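Local coordinates for response regulator receiver protein (Pseudoalteromonas atlantica T6c, PDB 3KTO) that probably acts as a CheY-like receiver module in bacterial signal transduction, at residues Ile8-Asp13 against Met43-Ser48. Sequence-based numbering, arbitrary orientation.
Sequences IIYLVD and MRQQIS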
loop_
_atom_site.group_PDB
_atom_site.type_symbol
_atom_site.label_atom_id
_atom_site.label_comp_id
_atom_site.label_asym_id
_atom_site.label_seq_id
_atom_site.Cartn_x
_atom_site.Cartn_y
_atom_site.Cartn_z
ATOM N N ILE A 8 5.219 -28.375 1.326
ATOM C CA ILE A 8 4.350 -27.232 1.545
ATOM C C ILE A 8 5.076 -26.031 2.129
ATOM O O ILE A 8 5.923 -26.176 3.003
ATOM C CB ILE A 8 3.220 -27.599 2.522
ATOM C CG1 ILE A 8 2.592 -28.932 2.107
ATOM C CG2 ILE A 8 2.179 -26.488 2.557
ATOM C CD1 ILE A 8 1.575 -29.465 3.087
ATOM N N ILE A 9 4.739 -24.845 1.631
ATOM C CA ILE A 9 5.303 -23.604 2.147
ATOM C C ILE A 9 4.124 -22.734 2.549
ATOM O O ILE A 9 3.261 -22.423 1.731
ATOM C CB ILE A 9 6.153 -22.848 1.112
ATOM C CG1 ILE A 9 7.485 -23.575 0.905
ATOM C CG2 ILE A 9 6.416 -21.411 1.593
ATOM C CD1 ILE A 9 8.488 -22.793 0.085
ATOM N N TYR A 10 4.085 -22.363 3.821
ATOM C CA TYR A 10 3.010 -21.537 4.340
ATOM C C TYR A 10 3.288 -20.060 4.109
ATOM O O TYR A 10 4.369 -19.564 4.445
ATOM C CB TYR A 10 2.833 -21.770 5.845
ATOM C CG TYR A 10 2.450 -23.184 6.224
ATOM C CD1 TYR A 10 1.312 -23.786 5.690
ATOM C CD2 TYR A 10 3.218 -23.914 7.132
ATOM C CE1 TYR A 10 0.944 -25.082 6.049
ATOM C CE2 TYR A 10 2.861 -25.211 7.500
ATOM C CZ TYR A 10 1.721 -25.788 6.953
ATOM O OH TYR A 10 1.362 -27.069 7.311
ATOM N N LEU A 11 2.307 -19.366 3.539
ATOM C CA LEU A 11 2.415 -17.933 3.301
ATOM C C LEU A 11 1.421 -17.218 4.219
ATOM O O LEU A 11 0.225 -17.492 4.185
ATOM C CB LEU A 11 2.108 -17.593 1.838
ATOM C CG LEU A 11 1.965 -16.101 1.490
ATOM C CD1 LEU A 11 3.222 -15.334 1.884
ATOM C CD2 LEU A 11 1.703 -15.942 0.004
ATOM N N VAL A 12 1.925 -16.326 5.065
ATOM C CA VAL A 12 1.070 -15.561 5.967
ATOM C C VAL A 12 1.221 -14.096 5.543
ATOM O O VAL A 12 2.285 -13.494 5.700
ATOM C CB VAL A 12 1.503 -15.747 7.434
ATOM C CG1 VAL A 12 0.458 -15.171 8.364
ATOM C CG2 VAL A 12 1.706 -17.221 7.736
ATOM N N ASP A 13 0.150 -13.541 4.991
ATOM C CA ASP A 13 0.154 -12.175 4.491
ATOM C C ASP A 13 -1.304 -11.729 4.452
ATOM O O ASP A 13 -2.143 -12.423 3.879
ATOM C CB ASP A 13 0.754 -12.174 3.074
ATOM C CG ASP A 13 0.945 -10.778 2.507
ATOM O OD1 ASP A 13 0.119 -9.892 2.796
ATOM O OD2 ASP A 13 1.919 -10.574 1.750
HETATM N N MSE A 43 -2.102 -19.676 13.270
HETATM C CA MSE A 43 -1.900 -20.346 14.549
HETATM C C MSE A 43 -2.927 -21.435 14.835
HETATM O O MSE A 43 -2.777 -22.192 15.791
HETATM C CB MSE A 43 -1.883 -19.329 15.692
HETATM C CG MSE A 43 -0.639 -18.466 15.710
HETATM SE SE MSE A 43 0.972 -19.516 15.810
HETATM C CE MSE A 43 1.675 -18.747 17.449
ATOM N N ARG A 44 -3.964 -21.518 14.007
ATOM C CA ARG A 44 -4.998 -22.542 14.172
ATOM C C ARG A 44 -4.655 -23.719 13.274
ATOM O O ARG A 44 -5.314 -24.757 13.305
ATOM C CB ARG A 44 -6.366 -21.999 13.759
ATOM C CG ARG A 44 -7.007 -21.041 14.738
ATOM C CD ARG A 44 -8.296 -20.494 14.153
ATOM N NE ARG A 44 -9.120 -19.805 15.141
ATOM C CZ ARG A 44 -8.705 -18.794 15.898
ATOM N NH1 ARG A 44 -7.461 -18.342 15.789
ATOM N NH2 ARG A 44 -9.538 -18.226 16.761
ATOM N N GLN A 45 -3.613 -23.539 12.473
ATOM C CA GLN A 45 -3.173 -24.548 11.524
ATOM C C GLN A 45 -2.246 -25.580 12.131
ATOM O O GLN A 45 -1.268 -25.240 12.790
ATOM C CB GLN A 45 -2.472 -23.866 10.349
ATOM C CG GLN A 45 -1.902 -24.811 9.306
ATOM C CD GLN A 45 -2.973 -25.619 8.609
ATOM O OE1 GLN A 45 -3.958 -25.069 8.125
ATOM N NE2 GLN A 45 -2.782 -26.930 8.548
ATOM N N GLN A 46 -2.557 -26.849 11.901
ATOM C CA GLN A 46 -1.726 -27.932 12.401
ATOM C C GLN A 46 -0.520 -27.984 11.466
ATOM O O GLN A 46 -0.634 -28.413 10.318
ATOM C CB GLN A 46 -2.495 -29.258 12.353
ATOM C CG GLN A 46 -2.527 -30.031 13.673
ATOM C CD GLN A 46 -1.164 -30.560 14.103
ATOM O OE1 GLN A 46 -1.050 -31.261 15.112
ATOM N NE2 GLN A 46 -0.126 -30.229 13.339
ATOM N N ILE A 47 0.630 -27.524 11.950
ATOM C CA ILE A 47 1.831 -27.516 11.129
ATOM C C ILE A 47 2.095 -28.906 10.578
ATOM O O ILE A 47 2.349 -29.847 11.328
ATOM C CB ILE A 47 3.053 -27.031 11.923
ATOM C CG1 ILE A 47 2.767 -25.638 12.497
ATOM C CG2 ILE A 47 4.275 -26.983 11.013
ATOM C CD1 ILE A 47 3.947 -24.982 13.186
ATOM N N SER A 48 2.026 -29.021 9.256
ATOM C CA SER A 48 2.227 -30.288 8.569
ATOM C C SER A 48 3.673 -30.768 8.538
ATOM O O SER A 48 4.610 -29.967 8.531
ATOM C CB SER A 48 1.700 -30.181 7.139
ATOM O OG SER A 48 1.978 -31.363 6.411
#
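The phenol of Y10 reaches from strand 8-12 to the backbone of the loop 43-48. S48 N donates a hydrogen bond to Y10 OH at 2.8 Å, and the N-H points almost straight at the oxygen (163°). The donor lies in the plane of the ring, at its edge. I47 meets the same ring with its CG2 methyl, 4.2 Å from Y10 CE2. Two residues earlier on the strand, the CD1 end of I8 lies 3.8 Å from S48 OG. That hydroxyl accepts a hydrogen bond from D50 N, two residues further along the same loop. With CG anti to its carbonyl carbon (chi1 -62°), Y10 turns its ring toward the loop. Within the loop, Q45 NE2 donates a hydrogen bond to Q46 O at 3.2 Å, from above the carbonyl plane. A phenylalanine in place of Y10 would probably leave S48 N without this acceptor. F42 of helix 39-42 packs edge-to-face with Y10. The strand itself hydrogen-bonds through its backbone to strands 32-36 and 51-57. The contact thus ties the connection between helix 39-42 and strand 51-57 to an inner strand of the parallel five-stranded sheet, in the CheY-like receiver fold with strand order 2-1-3-4-5.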